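Local coordinates for protein glycoside Hydrolase (Bacteroides plebeius, PDB 5T3B) that probably hydrolyses glycosidic bonds in complex polysaccharides, as a family 50 glycoside hydrolase from a human gut bacterium, at residues A[189-194]-A[244-249]; A[248-253]-A[334-339]; A[329-334]-A[354-359]; A[383-388]-A[430-435]. All coordinates share one frame; numbering follows the deposited sequence. Where two conformers were deposited one is given.

Interaction 1 of 4, residues A[189-194]-A[244-249]; sequences QAPSFS and PDVLGF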
loop_
_atom_site.group_PDB
_atom_site.type_symbol
_atom_site.label_atom_id
_atom_site.label_comp_id
_atom_site.label_asym_id
_atom_site.label_seq_id
_atom_site.Cartn_x
_atom_site.Cartn_y
_atom_site.Cartn_z
ATOM N N GLN A 189 -0.762 5.813 -12.191
ATOM C CA GLN A 189 -0.431 4.393 -11.965
ATOM C C GLN A 189 0.822 4.220 -11.154
ATOM O O GLN A 189 1.778 5.004 -11.264
ATOM C CB GLN A 189 -0.429 3.584 -13.248
ATOM C CG GLN A 189 0.614 3.960 -14.188
ATOM C CD GLN A 189 0.658 3.167 -15.536
ATOM O OE1 GLN A 189 0.129 1.992 -15.710
ATOM N NE2 GLN A 189 1.269 3.740 -16.443
ATOM N N ALA A 190 0.836 3.146 -10.386
ATOM C CA ALA A 190 2.011 2.757 -9.623
ATOM C C ALA A 190 2.268 1.259 -9.856
ATOM O O ALA A 190 1.620 0.411 -9.198
ATOM C CB ALA A 190 1.857 3.020 -8.164
ATOM N N PRO A 191 3.075 0.897 -10.853
ATOM C CA PRO A 191 3.309 -0.506 -11.165
ATOM C C PRO A 191 4.076 -1.209 -10.111
ATOM O O PRO A 191 4.868 -0.611 -9.365
ATOM C CB PRO A 191 4.108 -0.493 -12.464
ATOM C CG PRO A 191 4.832 0.823 -12.354
ATOM C CD PRO A 191 3.824 1.781 -11.759
ATOM N N SER A 192 3.854 -2.513 -10.017
ATOM C CA SER A 192 4.603 -3.415 -9.135
ATOM C C SER A 192 5.508 -4.314 -9.937
ATOM O O SER A 192 5.188 -4.677 -11.102
ATOM C CB SER A 192 3.637 -4.182 -8.239
ATOM O OG SER A 192 2.711 -4.931 -9.049
ATOM N N PHE A 193 6.683 -4.562 -9.390
ATOM C CA PHE A 193 7.729 -5.399 -9.944
ATOM C C PHE A 193 8.070 -6.492 -8.935
ATOM O O PHE A 193 7.597 -6.531 -7.807
ATOM C CB PHE A 193 8.965 -4.550 -10.251
ATOM C CG PHE A 193 8.739 -3.540 -11.358
ATOM C CD1 PHE A 193 8.155 -2.309 -11.117
ATOM C CD2 PHE A 193 9.102 -3.810 -12.642
ATOM C CE1 PHE A 193 7.958 -1.394 -12.120
ATOM C CE2 PHE A 193 8.932 -2.890 -13.636
ATOM C CZ PHE A 193 8.323 -1.700 -13.388
ATOM N N SER A 194 8.927 -7.408 -9.390
ATOM C CA SER A 194 9.420 -8.551 -8.614
ATOM C C SER A 194 10.952 -8.595 -8.717
ATOM O O SER A 194 11.518 -9.451 -9.408
ATOM C CB SER A 194 8.802 -9.841 -9.118
ATOM O OG SER A 194 7.403 -9.825 -8.994
ATOM N N PRO A 244 4.924 11.580 -16.416
ATOM C CA PRO A 244 4.371 12.320 -15.288
ATOM C C PRO A 244 3.151 11.662 -14.644
ATOM O O PRO A 244 2.848 11.986 -13.513
ATOM C CB PRO A 244 3.984 13.664 -15.854
ATOM C CG PRO A 244 3.746 13.353 -17.305
ATOM C CD PRO A 244 4.798 12.320 -17.685
ATOM N N ASP A 245 2.510 10.717 -15.329
ATOM C CA ASP A 245 1.299 10.056 -14.790
ATOM C C ASP A 245 1.598 8.824 -14.001
ATOM O O ASP A 245 0.659 8.149 -13.556
ATOM C CB ASP A 245 0.338 9.783 -15.933
ATOM C CG ASP A 245 -0.185 11.089 -16.525
ATOM O OD1 ASP A 245 -0.448 12.067 -15.767
ATOM O OD2 ASP A 245 -0.311 11.129 -17.786
ATOM N N VAL A 246 2.859 8.548 -13.777
ATOM C CA VAL A 246 3.304 7.451 -12.930
ATOM C C VAL A 246 3.602 7.978 -11.540
ATOM O O VAL A 246 4.431 8.843 -11.336
ATOM C CB VAL A 246 4.481 6.739 -13.590
ATOM C CG1 VAL A 246 5.059 5.694 -12.648
ATOM C CG2 VAL A 246 4.143 6.162 -14.913
ATOM N N LEU A 247 2.815 7.522 -10.547
ATOM C CA LEU A 247 2.973 7.929 -9.164
ATOM C C LEU A 247 4.339 7.484 -8.638
ATOM O O LEU A 247 5.017 8.209 -7.921
ATOM C CB LEU A 247 1.833 7.362 -8.323
ATOM C CG LEU A 247 1.767 7.634 -6.872
ATOM C CD1 LEU A 247 1.649 9.140 -6.640
ATOM C CD2 LEU A 247 0.576 6.928 -6.273
ATOM N N GLY A 248 4.739 6.260 -8.948
ATOM C CA GLY A 248 5.970 5.650 -8.519
ATOM C C GLY A 248 5.880 4.179 -8.751
ATOM O O GLY A 248 5.011 3.701 -9.455
ATOM N N PHE A 249 6.820 3.401 -8.154
ATOM C CA PHE A 249 6.786 1.937 -8.344
ATOM C C PHE A 249 7.096 1.201 -7.060
ATOM O O PHE A 249 7.767 1.706 -6.164
ATOM C CB PHE A 249 7.767 1.483 -9.431
ATOM C CG PHE A 249 9.240 1.563 -9.038
ATOM C CD1 PHE A 249 9.919 2.783 -9.061
ATOM C CD2 PHE A 249 9.924 0.437 -8.680
ATOM C CE1 PHE A 249 11.228 2.873 -8.703
ATOM C CE2 PHE A 249 11.238 0.526 -8.336
ATOM C CZ PHE A 249 11.892 1.749 -8.305
#
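Gln189 and Val246 form a single backbone bridge between segments that run in nearly the same direction, 25° apart: Gln189 N donates to Asp245 O at 3.1 Å, and Gln189 O accepts the N-H of Leu247 at 2.8 Å. Such a side-by-side pairing fits neighbouring elements of the (beta/alpha)8 barrel expected of family 50 enzymes. Beyond the bridge weaker contacts take over. Pro191 has no N-H to offer, and its CD lies 3.2 Å from Gly248 O, while Ala190 CA approaches the same oxygen to 3.1 Å; this buried carbonyl has no hydrogen-bonding partner in the model. Gly248 suits its place because its extended backbone, with positive phi, is comfortable for a residue without a side chain. Among the side chains, Val246 turns CG1 away from its own N (chi1 174°), which brings that methyl to 4.2 Å from Pro191 CD. The small Ala190 leaves room for Leu247 beside it. At the far end Phe193 and Phe249 meet obliquely with their ring planes nearly perpendicular (89°). Phe237 joins the cluster, stacking on Phe193 and meeting Phe249 edge-to-face. Within the pair, Phe193 CE1 comes to 3.9 Å from Phe249 CB.

Interaction 2 of 4, residues A[248-253]-A[334-339]; sequences GFFSDN and GSRLHS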
loop_
_atom_site.group_PDB
_atom_site.type_symbol
_atom_site.label_atom_id
_atom_site.label_comp_id
_atom_site.label_asym_id
_atom_site.label_seq_id
_atom_site.Cartn_x
_atom_site.Cartn_y
_atom_site.Cartn_z
ATOM N N GLY A 248 4.739 6.260 -8.948
ATOM C CA GLY A 248 5.970 5.650 -8.519
ATOM C C GLY A 248 5.880 4.179 -8.751
ATOM O O GLY A 248 5.011 3.701 -9.455
ATOM N N PHE A 249 6.820 3.401 -8.154
ATOM C CA PHE A 249 6.786 1.937 -8.344
ATOM C C PHE A 249 7.096 1.201 -7.060
ATOM O O PHE A 249 7.767 1.706 -6.164
ATOM C CB PHE A 249 7.767 1.483 -9.431
ATOM C CG PHE A 249 9.240 1.563 -9.038
ATOM C CD1 PHE A 249 9.919 2.783 -9.061
ATOM C CD2 PHE A 249 9.924 0.437 -8.680
ATOM C CE1 PHE A 249 11.228 2.873 -8.703
ATOM C CE2 PHE A 249 11.238 0.526 -8.336
ATOM C CZ PHE A 249 11.892 1.749 -8.305
ATOM N N PHE A 250 6.615 -0.035 -7.020
ATOM C CA PHE A 250 6.940 -0.965 -5.952
ATOM C C PHE A 250 7.905 -1.988 -6.513
ATOM O O PHE A 250 7.735 -2.466 -7.635
ATOM C CB PHE A 250 5.700 -1.707 -5.452
ATOM C CG PHE A 250 4.561 -0.774 -5.146
ATOM C CD1 PHE A 250 4.545 -0.014 -3.977
ATOM C CD2 PHE A 250 3.535 -0.611 -6.061
ATOM C CE1 PHE A 250 3.541 0.877 -3.758
ATOM C CE2 PHE A 250 2.529 0.301 -5.851
ATOM C CZ PHE A 250 2.522 1.025 -4.705
ATOM N N SER A 251 8.917 -2.380 -5.742
ATOM C CA SER A 251 9.956 -3.304 -6.252
ATOM C C SER A 251 9.657 -4.804 -5.981
ATOM O O SER A 251 10.348 -5.660 -6.504
ATOM C CB SER A 251 11.311 -2.932 -5.680
ATOM O OG SER A 251 11.290 -2.975 -4.288
ATOM N N ASP A 252 8.728 -5.073 -5.055
ATOM C CA ASP A 252 8.391 -6.396 -4.593
ATOM C C ASP A 252 7.126 -6.250 -3.784
ATOM O O ASP A 252 6.581 -5.155 -3.623
ATOM C CB ASP A 252 9.545 -7.038 -3.824
ATOM C CG ASP A 252 10.490 -7.847 -4.671
ATOM O OD1 ASP A 252 10.056 -8.775 -5.355
ATOM O OD2 ASP A 252 11.756 -7.632 -4.660
ATOM N N ASN A 253 6.661 -7.397 -3.269
ATOM C CA ASN A 253 5.443 -7.430 -2.493
ATOM C C ASN A 253 5.581 -8.444 -1.363
ATOM O O ASN A 253 5.842 -9.626 -1.627
ATOM C CB ASN A 253 4.266 -7.844 -3.342
ATOM C CG ASN A 253 2.935 -7.859 -2.599
ATOM O OD1 ASN A 253 2.518 -6.898 -1.957
ATOM N ND2 ASN A 253 2.263 -8.993 -2.700
ATOM N N GLY A 334 8.760 1.461 -2.327
ATOM C CA GLY A 334 9.056 0.356 -1.431
ATOM C C GLY A 334 8.610 -1.011 -1.887
ATOM O O GLY A 334 8.444 -1.283 -3.071
ATOM N N SER A 335 8.502 -1.901 -0.902
ATOM C CA SER A 335 8.301 -3.343 -1.125
ATOM C C SER A 335 7.050 -3.917 -0.461
ATOM O O SER A 335 6.896 -5.131 -0.490
ATOM C CB SER A 335 9.504 -4.142 -0.592
ATOM O OG SER A 335 9.586 -4.117 0.816
ATOM N N ARG A 336 6.158 -3.069 0.043
ATOM C CA ARG A 336 4.845 -3.536 0.507
ATOM C C ARG A 336 5.028 -4.491 1.700
ATOM O O ARG A 336 4.810 -5.679 1.619
ATOM C CB ARG A 336 4.036 -4.102 -0.644
ATOM C CG ARG A 336 4.029 -3.207 -1.864
ATOM C CD ARG A 336 3.548 -3.882 -3.127
ATOM N NE ARG A 336 2.167 -4.307 -2.996
ATOM C CZ ARG A 336 1.141 -3.493 -3.184
ATOM N NH1 ARG A 336 -0.098 -3.920 -2.963
ATOM N NH2 ARG A 336 1.308 -2.279 -3.665
ATOM N N LEU A 337 5.508 -3.889 2.797
ATOM C CA LEU A 337 5.811 -4.633 4.009
ATOM C C LEU A 337 4.536 -5.127 4.604
ATOM O O LEU A 337 3.474 -4.536 4.454
ATOM C CB LEU A 337 6.536 -3.701 5.018
ATOM C CG LEU A 337 7.950 -3.261 4.566
ATOM C CD1 LEU A 337 8.386 -2.057 5.352
ATOM C CD2 LEU A 337 8.941 -4.406 4.731
ATOM N N HIS A 338 4.627 -6.238 5.357
ATOM C CA HIS A 338 3.452 -6.883 5.880
ATOM C C HIS A 338 3.809 -7.598 7.169
ATOM O O HIS A 338 4.932 -7.466 7.668
ATOM C CB HIS A 338 2.813 -7.825 4.847
ATOM C CG HIS A 338 3.557 -9.092 4.691
ATOM N ND1 HIS A 338 4.916 -9.152 4.551
ATOM C CD2 HIS A 338 3.111 -10.369 4.643
ATOM C CE1 HIS A 338 5.294 -10.407 4.465
ATOM N NE2 HIS A 338 4.209 -11.174 4.521
ATOM N N SER A 339 2.856 -8.367 7.712
ATOM C CA SER A 339 3.168 -9.401 8.712
ATOM C C SER A 339 4.018 -8.826 9.846
ATOM O O SER A 339 3.760 -7.723 10.366
ATOM C CB SER A 339 3.790 -10.659 7.966
ATOM O OG SER A 339 4.170 -11.717 8.834
#
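Arg336 reaches across to Phe250 and Asn253 at once. Its NH2 sits 3.5 Å above the Phe250 ring plane, over the centre, and the guanidinium stands almost upright on the ring, the two planes 81° apart. CZ lies 4.7 Å from the Phe250 ring centroid, close to the normal, so this is a cation-pi contact made by one nitrogen pointing down at the face. A bend at chi3 (63°) lets the chain keep its NE turned to Asn253, whose OD1 receives the N-H at 2.8 Å. That oxygen lies in the guanidinium plane, although NE approaches from above the amide's carbonyl plane. An arginine suits the place because its flat charged head can serve a ring and an amide together, while its aliphatic CD packs 3.3 Å from Asp252 O.

Beneath the side chains, Ser251 N donates to Gly334 O at 2.9 Å, almost along the C=O axis. Gly334 takes a positive phi at which a CB would be jammed against the preceding carbonyl. Both segments fit the carboxyl-terminal ends of adjacent elements of a (beta/alpha)8 barrel, the end at which such enzymes generally carry their active sites.

Further out, Glu389 forms a salt bridge with Arg336 NH1, and Asn361 ND2 gives Asn253 OD1 a second hydrogen bond. Tyrosine hydroxyls take up the polar ends of Ser251, Asp252 and Ser335: Ser251 OG pairs with Tyr332 and Tyr314, Asp252 OD2 with Tyr314, and Ser335 OG with Tyr315 on helix 300-324.

Interaction 3 of 4, residues A[329-334]-A[354-359]; sequences ELLYLG and YCDVIS. With EDO (1,2-ethanediol), chain M.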
loop_
_atom_site.group_PDB
_atom_site.type_symbol
_atom_site.label_atom_id
_atom_site.label_comp_id
_atom_site.label_asym_id
_atom_site.label_seq_id
_atom_site.Cartn_x
_atom_site.Cartn_y
_atom_site.Cartn_z
ATOM N N GLU A 329 13.992 11.040 -10.978
ATOM C CA GLU A 329 12.857 11.611 -10.321
ATOM C C GLU A 329 11.683 10.631 -10.166
ATOM O O GLU A 329 10.679 11.015 -9.532
ATOM C CB GLU A 329 12.343 12.876 -11.033
ATOM C CG GLU A 329 13.280 14.068 -10.912
ATOM C CD GLU A 329 12.808 15.180 -11.805
ATOM O OE1 GLU A 329 12.005 16.055 -11.339
ATOM O OE2 GLU A 329 13.171 15.131 -13.038
ATOM N N LEU A 330 11.826 9.376 -10.641
ATOM C CA LEU A 330 10.781 8.357 -10.435
ATOM C C LEU A 330 10.740 8.041 -8.948
ATOM O O LEU A 330 11.785 7.697 -8.387
ATOM C CB LEU A 330 11.136 7.142 -11.250
ATOM C CG LEU A 330 10.134 6.010 -11.251
ATOM C CD1 LEU A 330 8.791 6.463 -11.818
ATOM C CD2 LEU A 330 10.700 4.826 -12.017
ATOM N N LEU A 331 9.566 8.047 -8.323
ATOM C CA LEU A 331 9.454 7.718 -6.918
ATOM C C LEU A 331 9.519 6.217 -6.675
ATOM O O LEU A 331 8.811 5.433 -7.317
ATOM C CB LEU A 331 8.187 8.280 -6.288
ATOM C CG LEU A 331 8.023 9.792 -6.326
ATOM C CD1 LEU A 331 6.761 10.208 -5.595
ATOM C CD2 LEU A 331 9.242 10.480 -5.738
ATOM N N TYR A 332 10.298 5.866 -5.639
ATOM C CA TYR A 332 10.403 4.514 -5.170
ATOM C C TYR A 332 9.499 4.363 -3.950
ATOM O O TYR A 332 9.712 4.968 -2.912
ATOM C CB TYR A 332 11.829 4.142 -4.870
ATOM C CG TYR A 332 12.021 2.745 -4.344
ATOM C CD1 TYR A 332 11.232 1.686 -4.780
ATOM C CD2 TYR A 332 12.960 2.495 -3.390
ATOM C CE1 TYR A 332 11.397 0.390 -4.284
ATOM C CE2 TYR A 332 13.174 1.241 -2.889
ATOM C CZ TYR A 332 12.387 0.178 -3.308
ATOM O OH TYR A 332 12.521 -1.071 -2.800
ATOM N N LEU A 333 8.474 3.506 -4.112
ATOM C CA LEU A 333 7.418 3.346 -3.075
ATOM C C LEU A 333 7.592 2.055 -2.293
ATOM O O LEU A 333 6.646 1.671 -1.593
ATOM C CB LEU A 333 6.065 3.399 -3.744
ATOM C CG LEU A 333 5.783 4.581 -4.666
ATOM C CD1 LEU A 333 4.419 4.443 -5.325
ATOM C CD2 LEU A 333 5.870 5.907 -3.959
ATOM N N GLY A 334 8.760 1.461 -2.327
ATOM C CA GLY A 334 9.056 0.356 -1.431
ATOM C C GLY A 334 8.610 -1.011 -1.887
ATOM O O GLY A 334 8.444 -1.283 -3.071
ATOM N N TYR A 354 15.833 5.129 2.370
ATOM C CA TYR A 354 15.922 4.859 0.900
ATOM C C TYR A 354 14.659 4.967 0.094
ATOM O O TYR A 354 14.657 5.335 -1.064
ATOM C CB TYR A 354 16.655 3.504 0.694
ATOM C CG TYR A 354 18.012 3.489 1.244
ATOM C CD1 TYR A 354 19.008 4.293 0.628
ATOM C CD2 TYR A 354 18.353 2.801 2.367
ATOM C CE1 TYR A 354 20.308 4.301 1.090
ATOM C CE2 TYR A 354 19.663 2.850 2.874
ATOM C CZ TYR A 354 20.604 3.685 2.233
ATOM O OH TYR A 354 21.918 3.725 2.625
ATOM N N CYS A 355 13.551 4.649 0.667
ATOM C CA CYS A 355 12.285 4.715 -0.023
ATOM C C CYS A 355 11.816 6.176 -0.034
ATOM O O CYS A 355 11.976 6.899 0.947
ATOM C CB CYS A 355 11.218 3.857 0.637
ATOM S SG CYS A 355 11.538 2.114 0.669
ATOM N N ASP A 356 11.219 6.618 -1.139
ATOM C CA ASP A 356 10.518 7.885 -1.084
ATOM C C ASP A 356 9.262 7.842 -0.229
ATOM O O ASP A 356 8.908 8.783 0.461
ATOM C CB ASP A 356 10.211 8.354 -2.484
ATOM C CG ASP A 356 11.483 8.598 -3.272
ATOM O OD1 ASP A 356 12.217 9.572 -2.896
ATOM O OD2 ASP A 356 11.787 7.875 -4.251
ATOM N N VAL A 357 8.556 6.704 -0.308
ATOM C CA VAL A 357 7.396 6.416 0.546
ATOM C C VAL A 357 7.531 4.937 0.921
ATOM O O VAL A 357 7.835 4.129 0.061
ATOM C CB VAL A 357 6.056 6.640 -0.178
ATOM C CG1 VAL A 357 4.891 6.400 0.742
ATOM C CG2 VAL A 357 5.988 8.031 -0.780
ATOM N N ILE A 358 7.314 4.636 2.191
ATOM C CA ILE A 358 7.314 3.273 2.673
ATOM C C ILE A 358 5.946 2.655 2.420
ATOM O O ILE A 358 4.947 3.188 2.903
ATOM C CB ILE A 358 7.668 3.214 4.157
ATOM C CG1 ILE A 358 9.011 3.891 4.421
ATOM C CG2 ILE A 358 7.680 1.774 4.657
ATOM C CD1 ILE A 358 9.306 4.108 5.862
ATOM N N SER A 359 5.860 1.556 1.682
ATOM C CA SER A 359 4.575 0.914 1.501
ATOM C C SER A 359 4.387 -0.176 2.529
ATOM O O SER A 359 5.306 -1.005 2.804
ATOM C CB SER A 359 4.440 0.360 0.078
ATOM O OG SER A 359 5.607 -0.334 -0.344
HETATM C C1 EDO M . 13.073 10.096 -7.188
HETATM O O1 EDO M . 13.405 8.877 -6.499
HETATM C C2 EDO M . 13.682 11.333 -6.479
HETATM O O2 EDO M . 13.218 11.109 -5.125
#
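Asp356 points its carboxylate at the backbone of Tyr332, and OD2 takes the Tyr332 N-H on its anti lone pair at 2.9 Å, in an almost perfectly straight bond (178°). In return Tyr332 O receives weak bonds from the N-H groups of Asp356 and Val357. Leu331 crosses the carboxylate at about a right angle, its CD2 3.8 Å from Asp356 CG, and Lys319 forms a salt bridge with OD1. An ethanediol, probably from the crystallisation liquor, rests with O1 2.9 Å from OD2. With a leucine in place of Asp356, the Tyr332 N-H is likely to lose its acceptor and Lys319 this balancing charge. Cys355 SG lies obliquely beside the Tyr332 ring, 4.6 Å from its centroid, in a sulfur-aromatic contact. Leu333 and Val357 run alongside each other, pointing the same way, and their branched ends meet at CD2 and CG2, 3.8 Å apart. Ser359, with OG tucked between its N and carbonyl carbon (chi1 45°), donates to Leu333 O at 2.6 Å in the carbonyl plane. Gly334 must be small, since a CB would clash with that hydroxyl. Running onto the start of strand 358-361, the contact is consistent with neighbouring segments of a (beta/alpha)8 barrel.

Interaction 4 of 4, residues A[383-388]-A[430-435]; sequences TPFMVT and KNCVGW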
loop_
_atom_site.group_PDB
_atom_site.type_symbol
_atom_site.label_atom_id
_atom_site.label_comp_id
_atom_site.label_asym_id
_atom_site.label_seq_id
_atom_site.Cartn_x
_atom_site.Cartn_y
_atom_site.Cartn_z
ATOM N N THR A 383 10.282 9.963 6.902
ATOM C CA THR A 383 9.816 9.506 5.582
ATOM C C THR A 383 8.435 8.926 5.773
ATOM O O THR A 383 8.225 8.175 6.696
ATOM C CB THR A 383 10.777 8.444 5.040
ATOM O OG1 THR A 383 12.056 9.061 4.872
ATOM C CG2 THR A 383 10.271 7.857 3.733
ATOM N N PRO A 384 7.487 9.306 4.921
ATOM C CA PRO A 384 6.088 8.834 5.110
ATOM C C PRO A 384 5.900 7.409 4.648
ATOM O O PRO A 384 6.745 6.813 3.950
ATOM C CB PRO A 384 5.268 9.797 4.296
ATOM C CG PRO A 384 6.232 10.112 3.123
ATOM C CD PRO A 384 7.568 10.249 3.804
ATOM N N PHE A 385 4.737 6.891 5.042
ATOM C CA PHE A 385 4.274 5.595 4.567
ATOM C C PHE A 385 2.929 5.767 3.846
ATOM O O PHE A 385 2.247 6.791 3.972
ATOM C CB PHE A 385 4.158 4.563 5.710
ATOM C CG PHE A 385 3.016 4.762 6.638
ATOM C CD1 PHE A 385 3.084 5.621 7.691
ATOM C CD2 PHE A 385 1.860 4.028 6.466
ATOM C CE1 PHE A 385 2.060 5.791 8.577
ATOM C CE2 PHE A 385 0.786 4.158 7.365
ATOM C CZ PHE A 385 0.877 5.058 8.427
ATOM N N MET A 386 2.586 4.712 3.102
ATOM C CA MET A 386 1.270 4.592 2.487
ATOM C C MET A 386 0.772 3.177 2.771
ATOM O O MET A 386 1.588 2.251 2.803
ATOM C CB MET A 386 1.282 4.852 0.993
ATOM C CG MET A 386 2.116 3.931 0.185
ATOM S SD MET A 386 2.275 4.358 -1.561
ATOM C CE MET A 386 0.617 4.178 -2.056
ATOM N N VAL A 387 -0.521 3.015 2.899
ATOM C CA VAL A 387 -1.133 1.691 3.066
ATOM C C VAL A 387 -1.474 1.201 1.690
ATOM O O VAL A 387 -2.360 1.737 1.015
ATOM C CB VAL A 387 -2.301 1.739 4.016
ATOM C CG1 VAL A 387 -3.021 0.371 3.994
ATOM C CG2 VAL A 387 -1.838 2.113 5.403
ATOM N N THR A 388 -0.804 0.165 1.260
ATOM C CA THR A 388 -0.966 -0.344 -0.097
ATOM C C THR A 388 -2.037 -1.406 -0.229
ATOM O O THR A 388 -2.425 -1.724 -1.366
ATOM C CB THR A 388 0.374 -0.833 -0.662
ATOM O OG1 THR A 388 1.167 -1.439 0.372
ATOM C CG2 THR A 388 1.164 0.320 -1.243
ATOM N N LYS A 430 -0.007 11.728 10.562
ATOM C CA LYS A 430 0.561 12.784 9.735
ATOM C C LYS A 430 1.661 12.297 8.809
ATOM O O LYS A 430 2.000 12.972 7.830
ATOM C CB LYS A 430 1.103 13.883 10.617
ATOM C CG LYS A 430 0.059 14.645 11.398
ATOM C CD LYS A 430 0.651 15.908 12.035
ATOM C CE LYS A 430 -0.036 16.316 13.324
ATOM N NZ LYS A 430 0.747 17.456 13.811
ATOM N N ASN A 431 2.191 11.107 9.114
ATOM C CA ASN A 431 3.158 10.452 8.274
ATOM C C ASN A 431 2.577 9.476 7.252
ATOM O O ASN A 431 3.353 8.839 6.526
ATOM C CB ASN A 431 4.247 9.715 9.099
ATOM C CG ASN A 431 3.681 8.723 10.072
ATOM O OD1 ASN A 431 2.665 8.965 10.746
ATOM N ND2 ASN A 431 4.420 7.638 10.255
ATOM N N CYS A 432 1.243 9.405 7.153
ATOM C CA CYS A 432 0.623 8.575 6.111
ATOM C C CYS A 432 0.163 9.470 4.971
ATOM O O CYS A 432 -0.585 10.420 5.245
ATOM C CB CYS A 432 -0.568 7.827 6.706
ATOM S SG CYS A 432 -1.447 6.814 5.488
ATOM N N VAL A 433 0.615 9.181 3.758
ATOM C CA VAL A 433 0.258 9.988 2.616
ATOM C C VAL A 433 -0.930 9.419 1.801
ATOM O O VAL A 433 -1.310 10.038 0.826
ATOM C CB VAL A 433 1.452 10.192 1.663
ATOM C CG1 VAL A 433 2.471 11.096 2.312
ATOM C CG2 VAL A 433 2.078 8.910 1.184
ATOM N N GLY A 434 -1.541 8.313 2.291
ATOM C CA GLY A 434 -2.752 7.793 1.775
ATOM C C GLY A 434 -2.723 6.279 1.678
ATOM O O GLY A 434 -1.969 5.578 2.376
ATOM N N TRP A 435 -3.657 5.790 0.871
ATOM C CA TRP A 435 -3.971 4.356 0.902
ATOM C C TRP A 435 -4.471 3.870 -0.439
ATOM O O TRP A 435 -4.845 4.654 -1.331
ATOM C CB TRP A 435 -5.025 4.044 1.989
ATOM C CG TRP A 435 -6.336 4.752 1.766
ATOM C CD1 TRP A 435 -7.283 4.454 0.813
ATOM C CD2 TRP A 435 -6.836 5.890 2.483
ATOM N NE1 TRP A 435 -8.308 5.354 0.896
ATOM C CE2 TRP A 435 -8.102 6.224 1.929
ATOM C CE3 TRP A 435 -6.391 6.601 3.598
ATOM C CZ2 TRP A 435 -8.872 7.279 2.408
ATOM C CZ3 TRP A 435 -7.166 7.630 4.074
ATOM C CH2 TRP A 435 -8.399 7.957 3.492
HETATM O O HOH W 1 6.769 6.944 8.673
#
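Phe385 and Cys432 are bridge partners on parallel strands 385-388 and 432-435, with side chains on the same face, and here the packing is tight. Cys432 CB lies 3.6 Å above the Phe385 ring plane, offset toward the rim, in a CH-pi contact, while SG sits obliquely 4.4 Å from the ring centroid. The ring is brought over its neighbour by chi1 of 73°, which sets CG between the backbone N and carbonyl carbon. The Asn431 amide meets the ring's edge, its plane turned 73° from the ring's, with ND2 3.4 Å from Phe385 CE1. Backbone bonds hold the pair from beneath: Phe385 N to Asn431 O at 2.8 Å and Val433 N to Phe385 O at 2.9 Å. Were the Phe385 ring cut back to an alanine, a gap would probably open over Cys432, its sulfur left without the aromatic partner. Val387 and Trp435 meet on the same face, next to helix 412-427; on the other, Val433 CG1 packs 3.7 Å from Pro384 CB.

The looser end lies at partly exposed Thr383, where contact passes through a water: it donates to Thr383 O and accepts from Asn431 ND2, at 2.9 Å from the latter. Asn431 suits this border because ND2 also bonds Met373 O. Between the bridges Phe385-Cys432 and Val387-Trp435 the register slips by one, a beta bulge at which Gly434 adopts a positive phi, in a pair consistent with adjacent strands of a (beta/alpha)8 barrel.

From the N terminus, interaction 1 closes the first loop, returning the chain from 189-194 through 49 residues of loop and helix to 244-249. Interaction 2 opens on the end of that segment, sharing Gly248 and Phe249, and runs on to 334-339. Interaction 3 begins at 329-334 before interaction 2 has closed and ends at 354-359, so the two cross, with Gly334 common to both. Phe249 also binds the backbone of Leu331 and Leu333. Interaction 4 follows in series and joins interaction 3 through Ile358, which pairs with Pro384 and Met386. Interactions 1 and 4 do not touch. Together the contacts link parts of what is probably a (beta/alpha)8 barrel, from strand 188-190 round to strand 432-437.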